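Local coordinates for chemotaxis signal transduction protein (Thermoanaerobacter tengcongensis, PDB 2QDL), which probably serves as the CheW scaffold that couples chemoreceptors to the histidine kinase CheA in bacterial chemotaxis signalling, at residues A[45-53]-A[62-70]; A[86-95]-A[139-147]. All coordinates share one frame; numbering follows the deposited sequence.

In the fold
Reading from the N terminus, 45-53 leads out of a loop into strand 50-56, the chain then turns back through strand 59-65, and contact 1 closes this hairpin and the short helix 66-70 that follows it. The chain then runs through strand 82-88 and a tight turn into strand 91-106, which lies parallel to strand 59-65. Contact 2 closes much later, when 139-147 comes back across the 86-95 hairpin. The two contacts are in series, neither nested nor crossed, with centres about 12 Å apart. They meet where Arg69 of contact 1 bonds to Leu144 O of contact 2, and where Ile64 packs on Leu95, tying hairpin, helix and the turns of 139-147 to one curled sheet.

Contact 1: residues A[45-53]-A[62-70]; sequences ETPEFIEGI and PVIDLKKRF
Phe49 and Arg69 lie side by side and point the same way, the guanidinium flat on the phenyl ring with their planes 2° apart. Arg69 CZ sits 4.1 Å from the ring centroid of Phe49, a cation-pi stack, while its CD stands over the middle of the same face as a CH-pi contact. The bend of the arginine chain at chi2 (52°) turns it so that CD and then the guanidinium lie over one face of the ring, and bonds from Arg69 NE to Leu144 O and from NH2 to Glu146 O fix its rotation. Ile64 meets the ring obliquely, its CD1 3.3 Å from Phe49 CD2. The backbones here form an antiparallel beta hairpin of strands 50-56 and 59-65, interrupted by a classic bulge in which Glu51 and Gly52 both face Val63. Val63 N gives a straight bond to Gly52 O (2.8 Å), whereas the bond from Glu51 N to Val63 O is weak. Asp65 N closes the end of the ladder on Phe49 O at 2.8 Å, and Asp65, the N-cap of helix 66-70, accepts through OD1 from Lys68 N, which approaches from above the carboxylate plane. From that first turn the extended chain of Lys68 runs past Glu48 O, with CD at 3.4 Å, and crosses the side chain of Glu51. There Lys68 NZ makes a salt bridge of 2.9 Å to Glu51 OE1 on its syn lone pair. Asp65 OD2 lies 4.1 Å from that same Glu51 OE1, so the ammonium probably offsets the repulsion between the two carboxylates.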
ATOM      1  N   GLU A  45      18.635  12.582   6.221  1.00 23.28           N
ATOM      2  CA  GLU A  45      18.670  13.157   4.866  1.00 23.51           C
ATOM      3  C   GLU A  45      17.694  12.533   3.888  1.00 22.85           C
ATOM      4  O   GLU A  45      17.912  12.586   2.678  1.00 23.40           O
ATOM      5  CB  GLU A  45      20.085  13.097   4.262  1.00 24.43           C
ATOM      6  CG  GLU A  45      21.230  13.490   5.200  1.00 28.67           C
ATOM      7  CD  GLU A  45      21.428  14.988   5.279  1.00 36.55           C
ATOM      8  OE1 GLU A  45      22.351  15.510   4.592  1.00 38.49           O
ATOM      9  OE2 GLU A  45      20.655  15.643   6.026  1.00 39.94           O
ATOM     10  N   THR A  46      16.620  11.921   4.390  1.00 22.05           N
ATOM     11  CA  THR A  46      15.564  11.404   3.508  1.00 20.48           C
ATOM     12  C   THR A  46      14.300  12.254   3.632  1.00 20.42           C
ATOM     13  O   THR A  46      14.093  12.909   4.659  1.00 19.34           O
ATOM     14  CB  THR A  46      15.209   9.919   3.805  1.00 20.09           C
ATOM     15  OG1 THR A  46      14.752   9.775   5.155  1.00 19.07           O
ATOM     16  CG2 THR A  46      16.386   9.028   3.571  1.00 19.10           C
ATOM     17  N   PRO A  47      13.428  12.223   2.602  1.00 20.70           N
ATOM     18  CA  PRO A  47      12.123  12.862   2.736  1.00 20.54           C
ATOM     19  C   PRO A  47      11.378  12.349   3.963  1.00 20.63           C
ATOM     20  O   PRO A  47      11.536  11.185   4.372  1.00 19.90           O
ATOM     21  CB  PRO A  47      11.389  12.423   1.468  1.00 21.12           C
ATOM     22  CG  PRO A  47      12.464  12.150   0.487  1.00 20.72           C
ATOM     23  CD  PRO A  47      13.604  11.602   1.276  1.00 20.72           C
ATOM     24  N   GLU A  48      10.572  13.221   4.543  1.00 20.61           N
ATOM     25  CA  GLU A  48       9.763  12.881   5.706  1.00 21.64           C
ATOM     26  C   GLU A  48       8.880  11.643   5.512  1.00 20.23           C
ATOM     27  O   GLU A  48       8.658  10.904   6.458  1.00 20.46           O
ATOM     28  CB  GLU A  48       8.890  14.082   6.110  1.00 22.25           C
ATOM     29  CG  GLU A  48       9.680  15.282   6.621  1.00 27.62           C
ATOM     30  CD  GLU A  48      10.292  16.163   5.506  1.00 33.82           C
ATOM     31  OE1 GLU A  48      10.142  15.837   4.285  1.00 34.90           O
ATOM     32  OE2 GLU A  48      10.932  17.195   5.869  1.00 35.15           O
ATOM     33  N   PHE A  49       8.369  11.428   4.301  1.00 18.99           N
ATOM     34  CA  PHE A  49       7.468  10.291   4.036  1.00 18.72           C
ATOM     35  C   PHE A  49       8.207   8.952   4.005  1.00 18.37           C
ATOM     36  O   PHE A  49       7.578   7.909   4.099  1.00 17.57           O
ATOM     37  CB  PHE A  49       6.623  10.503   2.764  1.00 17.38           C
ATOM     38  CG  PHE A  49       7.402  10.416   1.495  1.00 19.23           C
ATOM     39  CD1 PHE A  49       7.821  11.573   0.839  1.00 20.77           C
ATOM     40  CD2 PHE A  49       7.717   9.187   0.932  1.00 18.45           C
ATOM     41  CE1 PHE A  49       8.550  11.499  -0.357  1.00 17.37           C
ATOM     42  CE2 PHE A  49       8.454   9.116  -0.259  1.00 21.04           C
ATOM     43  CZ  PHE A  49       8.873  10.284  -0.897  1.00 17.91           C
ATOM     44  N   ILE A  50       9.542   8.992   3.860  1.00 18.38           N
ATOM     45  CA  ILE A  50      10.381   7.811   4.080  1.00 18.25           C
ATOM     46  C   ILE A  50      10.666   7.665   5.567  1.00 17.84           C
ATOM     47  O   ILE A  50      11.597   8.277   6.108  1.00 18.49           O
ATOM     48  CB  ILE A  50      11.711   7.856   3.319  1.00 19.18           C
ATOM     49  CG1 ILE A  50      11.509   8.308   1.860  1.00 18.86           C
ATOM     50  CG2 ILE A  50      12.432   6.487   3.429  1.00 18.74           C
ATOM     51  CD1 ILE A  50      11.178   7.191   0.918  1.00 21.34           C
ATOM     52  N   GLU A  51       9.856   6.852   6.233  1.00 16.36           N
ATOM     53  CA  GLU A  51       9.968   6.727   7.677  1.00 15.40           C
ATOM     54  C   GLU A  51      11.327   6.188   8.074  1.00 14.10           C
ATOM     55  O   GLU A  51      11.845   6.519   9.139  1.00 13.62           O
ATOM     56  CB  GLU A  51       8.869   5.811   8.235  1.00 15.46           C
ATOM     57  CG  GLU A  51       8.756   5.881   9.768  1.00 16.39           C
ATOM     58  CD  GLU A  51       8.385   7.284  10.266  1.00 17.35           C
ATOM     59  OE1 GLU A  51       7.696   8.016   9.518  1.00 15.49           O
ATOM     60  OE2 GLU A  51       8.773   7.637  11.405  1.00 14.85           O
ATOM     61  N   GLY A  52      11.884   5.315   7.229  1.00 13.51           N
ATOM     62  CA  GLY A  52      13.153   4.700   7.525  1.00 12.43           C
ATOM     63  C   GLY A  52      13.310   3.335   6.936  1.00 12.49           C
ATOM     64  O   GLY A  52      12.756   3.027   5.888  1.00 13.04           O
ATOM     65  N   ILE A  53      14.070   2.502   7.619  1.00 12.09           N
ATOM     66  CA  ILE A  53      14.300   1.186   7.125  1.00 13.48           C
ATOM     67  C   ILE A  53      14.064   0.132   8.183  1.00 12.67           C
ATOM     68  O   ILE A  53      14.153   0.399   9.376  1.00 12.66           O
ATOM     69  CB  ILE A  53      15.723   1.052   6.459  1.00 14.59           C
ATOM     70  CG1 ILE A  53      15.780   1.849   5.159  1.00 14.93           C
ATOM     71  CG2 ILE A  53      15.995  -0.376   6.078  1.00 18.26           C
ATOM     72  CD1 ILE A  53      17.180   2.014   4.625  1.00 26.50           C
ATOM     73  N   PRO A  62      13.279  -0.311   2.680  1.00 12.70           N
ATOM     74  CA  PRO A  62      12.785   1.034   2.940  1.00 12.51           C
ATOM     75  C   PRO A  62      11.265   1.061   3.189  1.00 11.99           C
ATOM     76  O   PRO A  62      10.508   0.426   2.469  1.00 12.66           O
ATOM     77  CB  PRO A  62      13.170   1.804   1.665  1.00 12.24           C
ATOM     78  CG  PRO A  62      13.166   0.788   0.612  1.00 12.77           C
ATOM     79  CD  PRO A  62      13.675  -0.484   1.262  1.00 12.37           C
ATOM     80  N   VAL A  63      10.858   1.810   4.207  1.00 11.75           N
ATOM     81  CA  VAL A  63       9.478   1.887   4.643  1.00 11.57           C
ATOM     82  C   VAL A  63       8.924   3.295   4.446  1.00 11.77           C
ATOM     83  O   VAL A  63       9.499   4.263   4.874  1.00 10.79           O
ATOM     84  CB  VAL A  63       9.304   1.477   6.116  1.00 11.06           C
ATOM     85  CG1 VAL A  63       7.811   1.409   6.460  1.00  9.74           C
ATOM     86  CG2 VAL A  63       9.978   0.141   6.375  1.00 12.00           C
ATOM     87  N   ILE A  64       7.795   3.375   3.753  1.00 13.07           N
ATOM     88  CA  ILE A  64       7.117   4.641   3.513  1.00 13.09           C
ATOM     89  C   ILE A  64       5.915   4.756   4.452  1.00 11.97           C
ATOM     90  O   ILE A  64       5.184   3.777   4.705  1.00 10.66           O
ATOM     91  CB  ILE A  64       6.691   4.766   2.007  1.00 13.60           C
ATOM     92  CG1 ILE A  64       5.894   6.032   1.738  1.00 15.59           C
ATOM     93  CG2 ILE A  64       5.808   3.630   1.597  1.00 15.92           C
ATOM     94  CD1 ILE A  64       5.935   6.431   0.267  1.00 21.94           C
ATOM     95  N   ASP A  65       5.738   5.967   4.973  1.00 10.96           N
ATOM     96  CA  ASP A  65       4.544   6.342   5.683  1.00 10.86           C
ATOM     97  C   ASP A  65       3.606   6.911   4.633  1.00 10.18           C
ATOM     98  O   ASP A  65       3.862   7.990   4.096  1.00 11.46           O
ATOM     99  CB  ASP A  65       4.855   7.337   6.832  1.00 10.50           C
ATOM    100  CG  ASP A  65       3.581   7.753   7.614  1.00 12.35           C
ATOM    101  OD1 ASP A  65       2.551   8.065   6.970  1.00 13.45           O
ATOM    102  OD2 ASP A  65       3.612   7.803   8.851  1.00 11.84           O
ATOM    103  N   LEU A  66       2.555   6.147   4.296  1.00  9.32           N
ATOM    104  CA  LEU A  66       1.567   6.528   3.259  1.00  8.08           C
ATOM    105  C   LEU A  66       0.792   7.802   3.578  1.00  8.50           C
ATOM    106  O   LEU A  66       0.463   8.565   2.673  1.00  9.32           O
ATOM    107  CB  LEU A  66       0.577   5.377   2.977  1.00  7.20           C
ATOM    108  CG  LEU A  66       1.164   4.061   2.453  1.00  8.09           C
ATOM    109  CD1 LEU A  66       0.057   3.018   2.275  1.00  7.26           C
ATOM    110  CD2 LEU A  66       1.931   4.275   1.123  1.00  6.85           C
ATOM    111  N   LYS A  67       0.478   8.034   4.848  1.00  9.05           N
ATOM    112  CA  LYS A  67      -0.218   9.268   5.254  1.00  9.89           C
ATOM    113  C   LYS A  67       0.606  10.497   4.928  1.00 10.69           C
ATOM    114  O   LYS A  67       0.057  11.482   4.433  1.00 10.92           O
ATOM    115  CB  LYS A  67      -0.555   9.258   6.732  1.00 10.15           C
ATOM    116  CG  LYS A  67      -1.573   8.189   7.147  1.00 10.57           C
ATOM    117  CD  LYS A  67      -1.663   8.165   8.658  1.00 11.94           C
ATOM    118  CE  LYS A  67      -2.166   6.829   9.135  1.00 13.66           C
ATOM    119  NZ  LYS A  67      -2.051   6.663  10.611  1.00 15.22           N
ATOM    120  N   LYS A  68       1.924  10.412   5.154  1.00 10.75           N
ATOM    121  CA  LYS A  68       2.847  11.497   4.824  1.00 11.77           C
ATOM    122  C   LYS A  68       3.041  11.622   3.311  1.00 12.59           C
ATOM    123  O   LYS A  68       3.132  12.739   2.764  1.00 13.81           O
ATOM    124  CB  LYS A  68       4.191  11.278   5.507  1.00 11.57           C
ATOM    125  CG  LYS A  68       4.104  11.206   6.995  1.00 11.35           C
ATOM    126  CD  LYS A  68       5.513  11.107   7.624  1.00 13.18           C
ATOM    127  CE  LYS A  68       5.391  10.893   9.101  1.00 10.62           C
ATOM    128  NZ  LYS A  68       6.721  10.762   9.691  1.00 19.30           N
ATOM    129  N   ARG A  69       3.066  10.483   2.631  1.00 12.49           N
ATOM    130  CA  ARG A  69       3.124  10.478   1.168  1.00 11.77           C
ATOM    131  C   ARG A  69       1.860  11.069   0.516  1.00 11.85           C
ATOM    132  O   ARG A  69       1.960  11.837  -0.454  1.00 11.71           O
ATOM    133  CB  ARG A  69       3.383   9.048   0.660  1.00 11.78           C
ATOM    134  CG  ARG A  69       3.660   8.940  -0.811  1.00 10.33           C
ATOM    135  CD  ARG A  69       4.782   9.924  -1.214  1.00 13.93           C
ATOM    136  NE  ARG A  69       5.525   9.538  -2.411  1.00 14.87           N
ATOM    137  CZ  ARG A  69       6.089  10.417  -3.236  1.00 15.45           C
ATOM    138  NH1 ARG A  69       5.991  11.711  -2.991  1.00 18.03           N
ATOM    139  NH2 ARG A  69       6.760  10.006  -4.293  1.00 19.65           N
ATOM    140  N   PHE A  70       0.683  10.711   1.051  1.00 10.98           N
ATOM    141  CA  PHE A  70      -0.598  11.147   0.490  1.00 10.98           C
ATOM    142  C   PHE A  70      -1.143  12.472   1.073  1.00 11.14           C
ATOM    143  O   PHE A  70      -1.963  13.117   0.457  1.00 11.53           O
ATOM    144  CB  PHE A  70      -1.662  10.042   0.660  1.00 10.28           C
ATOM    145  CG  PHE A  70      -1.299   8.717   0.045  1.00 10.61           C
ATOM    146  CD1 PHE A  70      -0.362   8.626  -0.984  1.00  8.70           C
ATOM    147  CD2 PHE A  70      -1.906   7.548   0.499  1.00 10.61           C
ATOM    148  CE1 PHE A  70      -0.051   7.419  -1.534  1.00  9.34           C
ATOM    149  CE2 PHE A  70      -1.579   6.324  -0.054  1.00  9.97           C
ATOM    150  CZ  PHE A  70      -0.659   6.263  -1.097  1.00  8.02           C
TER

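Contact 2: residues A[86-95]-A[139-147]; sequences VEILGQKAGL and IKLHFLFEV
Ile88 is wedged against the turns of 139-147, its CD1 reaching Leu141 O (3.4 Å) and the in-plane edge of the Phe145 ring at CE2 (3.7 Å). CG1 stands beside the backbone N and anti to the carbonyl carbon (chi1 -61°), carrying CD1 to that ring edge while CG2 packs against His142 O. Ala93 CB presses on Phe145 CE2 at 3.4 Å, obliquely to the ring. Alongside, Val86 and Leu141 meet tip to tip, and Leu95 divides its methyls, CD1 to Leu141 CD2 and CD2 to Leu144 CD1, each at 3.7 Å. Cutting Ile88 back to an alanine would probably open a gap between the hairpin and Leu141 O, the CE2 edge of Phe145 keeping Ala93 beside it but losing the Ile88 methyl. Against this tight cluster the exposed side is looser: Leu89 CD2 comes only to 4.1 Å from His142 NE2, and the imidazole has Phe143 CE1 over one face instead. No hydrogen bond joins the two segments. Leu26 of strand 22-27 extends the apolar cluster round Val86, Leu95 and Leu141. Two overlapping type I turns thus lay Leu141, Leu144 and Phe145 over the hairpin, closing part of the hydrophobic core of the CheW-like beta-barrel domain.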
ATOM      1  N   VAL A  86       5.780  -5.100  -0.032  1.00 11.09           N
ATOM      2  CA  VAL A  86       5.438  -5.159  -1.444  1.00 11.26           C
ATOM      3  C   VAL A  86       6.753  -5.182  -2.285  1.00 12.50           C
ATOM      4  O   VAL A  86       7.860  -5.210  -1.743  1.00 11.51           O
ATOM      5  CB  VAL A  86       4.500  -3.954  -1.849  1.00 11.48           C
ATOM      6  CG1 VAL A  86       3.231  -3.919  -0.967  1.00  8.10           C
ATOM      7  CG2 VAL A  86       5.254  -2.619  -1.780  1.00 10.13           C
ATOM      8  N   GLU A  87       6.610  -5.182  -3.602  1.00 14.25           N
ATOM      9  CA  GLU A  87       7.749  -5.159  -4.517  1.00 16.56           C
ATOM     10  C   GLU A  87       7.479  -4.085  -5.545  1.00 16.15           C
ATOM     11  O   GLU A  87       6.417  -4.052  -6.122  1.00 16.69           O
ATOM     12  CB  GLU A  87       7.924  -6.511  -5.204  1.00 16.85           C
ATOM     13  CG  GLU A  87       9.055  -6.519  -6.188  1.00 21.96           C
ATOM     14  CD  GLU A  87       9.079  -7.777  -7.060  1.00 27.24           C
ATOM     15  OE1 GLU A  87       8.290  -7.906  -8.042  1.00 29.67           O
ATOM     16  OE2 GLU A  87       9.919  -8.633  -6.758  1.00 29.78           O
ATOM     17  N   ILE A  88       8.412  -3.163  -5.689  1.00 16.49           N
ATOM     18  CA  ILE A  88       8.277  -2.036  -6.579  1.00 17.35           C
ATOM     19  C   ILE A  88       9.556  -2.035  -7.399  1.00 18.71           C
ATOM     20  O   ILE A  88      10.670  -1.949  -6.847  1.00 18.35           O
ATOM     21  CB  ILE A  88       8.131  -0.697  -5.818  1.00 17.49           C
ATOM     22  CG1 ILE A  88       6.881  -0.700  -4.932  1.00 15.44           C
ATOM     23  CG2 ILE A  88       8.106   0.481  -6.789  1.00 17.67           C
ATOM     24  CD1 ILE A  88       6.795   0.523  -4.075  1.00 15.00           C
ATOM     25  N   LEU A  89       9.367  -2.194  -8.707  1.00 20.07           N
ATOM     26  CA  LEU A  89      10.432  -2.281  -9.689  1.00 20.93           C
ATOM     27  C   LEU A  89      11.450  -3.341  -9.281  1.00 20.82           C
ATOM     28  O   LEU A  89      12.656  -3.092  -9.280  1.00 20.94           O
ATOM     29  CB  LEU A  89      11.065  -0.883  -9.898  1.00 22.51           C
ATOM     30  CG  LEU A  89      10.163   0.185 -10.538  1.00 23.14           C
ATOM     31  CD1 LEU A  89      10.864   1.506 -10.515  1.00 24.74           C
ATOM     32  CD2 LEU A  89       9.771  -0.189 -11.974  1.00 25.72           C
ATOM     33  N   GLY A  90      10.942  -4.513  -8.899  1.00 20.71           N
ATOM     34  CA  GLY A  90      11.787  -5.644  -8.521  1.00 20.93           C
ATOM     35  C   GLY A  90      12.533  -5.506  -7.204  1.00 20.98           C
ATOM     36  O   GLY A  90      13.409  -6.308  -6.912  1.00 21.02           O
ATOM     37  N   GLN A  91      12.194  -4.476  -6.418  1.00 21.29           N
ATOM     38  CA  GLN A  91      12.791  -4.224  -5.103  1.00 20.82           C
ATOM     39  C   GLN A  91      11.752  -4.311  -3.998  1.00 19.64           C
ATOM     40  O   GLN A  91      10.608  -3.874  -4.184  1.00 19.31           O
ATOM     41  CB  GLN A  91      13.418  -2.825  -5.070  1.00 21.34           C
ATOM     42  CG  GLN A  91      14.467  -2.596  -6.172  1.00 25.56           C
ATOM     43  CD  GLN A  91      15.654  -3.533  -6.006  1.00 30.18           C
ATOM     44  OE1 GLN A  91      16.115  -3.787  -4.885  1.00 32.01           O
ATOM     45  NE2 GLN A  91      16.139  -4.072  -7.117  1.00 33.33           N
ATOM     46  N   LYS A  92      12.150  -4.838  -2.839  1.00 17.96           N
ATOM     47  CA  LYS A  92      11.270  -4.881  -1.673  1.00 17.33           C
ATOM     48  C   LYS A  92      11.062  -3.499  -1.029  1.00 15.81           C
ATOM     49  O   LYS A  92      12.010  -2.725  -0.860  1.00 14.76           O
ATOM     50  CB  LYS A  92      11.781  -5.868  -0.624  1.00 18.07           C
ATOM     51  CG  LYS A  92      11.688  -7.328  -1.038  1.00 22.28           C
ATOM     52  CD  LYS A  92      11.487  -8.260   0.165  1.00 27.95           C
ATOM     53  CE  LYS A  92      11.442  -9.753  -0.242  1.00 33.69           C
ATOM     54  NZ  LYS A  92      10.712 -10.015  -1.544  1.00 36.73           N
ATOM     55  N   ALA A  93       9.812  -3.210  -0.669  1.00 14.15           N
ATOM     56  CA  ALA A  93       9.452  -1.965   0.002  1.00 12.76           C
ATOM     57  C   ALA A  93       8.400  -2.274   1.063  1.00 12.82           C
ATOM     58  O   ALA A  93       7.726  -3.315   0.987  1.00 13.11           O
ATOM     59  CB  ALA A  93       8.946  -0.933  -1.026  1.00 12.57           C
ATOM     60  N   GLY A  94       8.310  -1.412   2.081  1.00 12.39           N
ATOM     61  CA  GLY A  94       7.342  -1.542   3.155  1.00 10.37           C
ATOM     62  C   GLY A  94       6.406  -0.340   3.187  1.00 10.39           C
ATOM     63  O   GLY A  94       6.833   0.811   3.020  1.00  9.47           O
ATOM     64  N   LEU A  95       5.121  -0.610   3.369  1.00  9.95           N
ATOM     65  CA  LEU A  95       4.105   0.441   3.474  1.00  9.64           C
ATOM     66  C   LEU A  95       3.469   0.312   4.854  1.00  9.82           C
ATOM     67  O   LEU A  95       2.974  -0.768   5.217  1.00  8.95           O
ATOM     68  CB  LEU A  95       3.038   0.291   2.380  1.00  9.55           C
ATOM     69  CG  LEU A  95       3.452  -0.003   0.922  1.00  9.97           C
ATOM     70  CD1 LEU A  95       2.226  -0.061   0.048  1.00  9.44           C
ATOM     71  CD2 LEU A  95       4.375   1.057   0.393  1.00 13.39           C
ATOM     72  N   ILE A 139      -4.406   1.278  -4.339  1.00 10.62           N
ATOM     73  CA  ILE A 139      -3.181   2.054  -4.465  1.00 11.69           C
ATOM     74  C   ILE A 139      -2.302   1.535  -5.601  1.00 11.84           C
ATOM     75  O   ILE A 139      -2.182   0.324  -5.801  1.00 13.51           O
ATOM     76  CB  ILE A 139      -2.395   2.054  -3.123  1.00 12.27           C
ATOM     77  CG1 ILE A 139      -3.138   2.930  -2.091  1.00 13.39           C
ATOM     78  CG2 ILE A 139      -0.866   2.434  -3.337  1.00 12.20           C
ATOM     79  CD1 ILE A 139      -2.655   2.711  -0.655  1.00 15.36           C
ATOM     80  N   LYS A 140      -1.716   2.454  -6.354  1.00 10.81           N
ATOM     81  CA  LYS A 140      -0.735   2.119  -7.376  1.00 10.23           C
ATOM     82  C   LYS A 140       0.619   2.263  -6.735  1.00  9.93           C
ATOM     83  O   LYS A 140       0.954   3.326  -6.194  1.00  8.32           O
ATOM     84  CB  LYS A 140      -0.870   3.068  -8.587  1.00 10.24           C
ATOM     85  CG  LYS A 140       0.203   2.934  -9.647  1.00 13.15           C
ATOM     86  CD  LYS A 140       0.035   3.940 -10.805  1.00 18.53           C
ATOM     87  CE  LYS A 140      -1.129   3.547 -11.730  1.00 24.84           C
ATOM     88  NZ  LYS A 140      -1.381   4.515 -12.892  1.00 28.41           N
ATOM     89  N   LEU A 141       1.398   1.184  -6.780  1.00 10.53           N
ATOM     90  CA  LEU A 141       2.695   1.133  -6.118  1.00 11.27           C
ATOM     91  C   LEU A 141       3.826   1.790  -6.893  1.00 12.87           C
ATOM     92  O   LEU A 141       4.825   2.183  -6.294  1.00 14.36           O
ATOM     93  CB  LEU A 141       3.096  -0.319  -5.855  1.00 11.28           C
ATOM     94  CG  LEU A 141       2.125  -1.179  -5.030  1.00 11.41           C
ATOM     95  CD1 LEU A 141       2.585  -2.614  -5.020  1.00 10.45           C
ATOM     96  CD2 LEU A 141       1.909  -0.613  -3.623  1.00  8.69           C
ATOM     97  N   HIS A 142       3.699   1.869  -8.216  1.00 14.13           N
ATOM     98  CA  HIS A 142       4.784   2.296  -9.099  1.00 15.21           C
ATOM     99  C   HIS A 142       5.633   3.496  -8.612  1.00 15.31           C
ATOM    100  O   HIS A 142       6.858   3.384  -8.494  1.00 15.44           O
ATOM    101  CB  HIS A 142       4.218   2.588 -10.498  1.00 16.16           C
ATOM    102  CG  HIS A 142       5.262   2.679 -11.564  1.00 18.30           C
ATOM    103  ND1 HIS A 142       4.955   2.718 -12.906  1.00 22.52           N
ATOM    104  CD2 HIS A 142       6.615   2.709 -11.488  1.00 22.51           C
ATOM    105  CE1 HIS A 142       6.075   2.786 -13.605  1.00 20.90           C
ATOM    106  NE2 HIS A 142       7.093   2.788 -12.767  1.00 19.97           N
ATOM    107  N   PHE A 143       4.983   4.630  -8.351  1.00 14.62           N
ATOM    108  CA  PHE A 143       5.687   5.872  -8.055  1.00 15.19           C
ATOM    109  C   PHE A 143       5.782   6.283  -6.582  1.00 14.40           C
ATOM    110  O   PHE A 143       6.160   7.427  -6.287  1.00 13.82           O
ATOM    111  CB  PHE A 143       5.058   7.020  -8.847  1.00 15.99           C
ATOM    112  CG  PHE A 143       4.850   6.699 -10.319  1.00 18.75           C
ATOM    113  CD1 PHE A 143       5.941   6.461 -11.157  1.00 18.11           C
ATOM    114  CD2 PHE A 143       3.561   6.609 -10.845  1.00 21.25           C
ATOM    115  CE1 PHE A 143       5.750   6.156 -12.516  1.00 19.75           C
ATOM    116  CE2 PHE A 143       3.344   6.292 -12.212  1.00 22.19           C
ATOM    117  CZ  PHE A 143       4.442   6.068 -13.045  1.00 20.83           C
ATOM    118  N   LEU A 144       5.445   5.377  -5.666  1.00 13.10           N
ATOM    119  CA  LEU A 144       5.439   5.712  -4.245  1.00 13.77           C
ATOM    120  C   LEU A 144       6.758   6.327  -3.753  1.00 15.07           C
ATOM    121  O   LEU A 144       6.744   7.245  -2.929  1.00 14.28           O
ATOM    122  CB  LEU A 144       5.008   4.525  -3.363  1.00 12.50           C
ATOM    123  CG  LEU A 144       3.522   4.138  -3.446  1.00 11.17           C
ATOM    124  CD1 LEU A 144       3.277   2.819  -2.639  1.00  7.50           C
ATOM    125  CD2 LEU A 144       2.630   5.292  -2.955  1.00  8.44           C
ATOM    126  N   PHE A 145       7.873   5.865  -4.316  1.00 17.35           N
ATOM    127  CA  PHE A 145       9.209   6.291  -3.901  1.00 20.24           C
ATOM    128  C   PHE A 145       9.838   7.339  -4.824  1.00 22.26           C
ATOM    129  O   PHE A 145      10.946   7.802  -4.558  1.00 23.07           O
ATOM    130  CB  PHE A 145      10.155   5.068  -3.802  1.00 19.99           C
ATOM    131  CG  PHE A 145       9.904   4.224  -2.594  1.00 21.57           C
ATOM    132  CD1 PHE A 145      10.592   4.468  -1.406  1.00 22.66           C
ATOM    133  CD2 PHE A 145       8.938   3.212  -2.624  1.00 21.65           C
ATOM    134  CE1 PHE A 145      10.341   3.711  -0.277  1.00 23.40           C
ATOM    135  CE2 PHE A 145       8.667   2.454  -1.504  1.00 23.11           C
ATOM    136  CZ  PHE A 145       9.370   2.689  -0.326  1.00 23.63           C
ATOM    137  N   GLU A 146       9.154   7.694  -5.907  1.00 24.49           N
ATOM    138  CA  GLU A 146       9.727   8.594  -6.893  1.00 27.18           C
ATOM    139  C   GLU A 146       9.595  10.061  -6.488  1.00 28.67           C
ATOM    140  O   GLU A 146       8.500  10.624  -6.498  1.00 28.68           O
ATOM    141  CB  GLU A 146       9.169   8.345  -8.303  1.00 27.85           C
ATOM    142  CG  GLU A 146      10.252   8.555  -9.389  1.00 30.34           C
ATOM    143  CD  GLU A 146       9.716   8.519 -10.804  1.00 35.59           C
ATOM    144  OE1 GLU A 146       9.118   7.493 -11.198  1.00 38.52           O
ATOM    145  OE2 GLU A 146       9.905   9.518 -11.538  1.00 37.58           O
ATOM    146  N   VAL A 147      10.738  10.643  -6.128  1.00 30.65           N
ATOM    147  CA  VAL A 147      10.878  12.035  -5.703  1.00 32.99           C
ATOM    148  C   VAL A 147      11.468  12.837  -6.864  1.00 34.00           C
ATOM    149  O   VAL A 147      12.627  12.620  -7.252  1.00 34.79           O
ATOM    150  CB  VAL A 147      11.841  12.151  -4.492  1.00 33.10           C
ATOM    151  CG1 VAL A 147      11.991  13.591  -4.055  1.00 34.39           C
ATOM    152  CG2 VAL A 147      11.370  11.288  -3.333  1.00 34.01           C
TER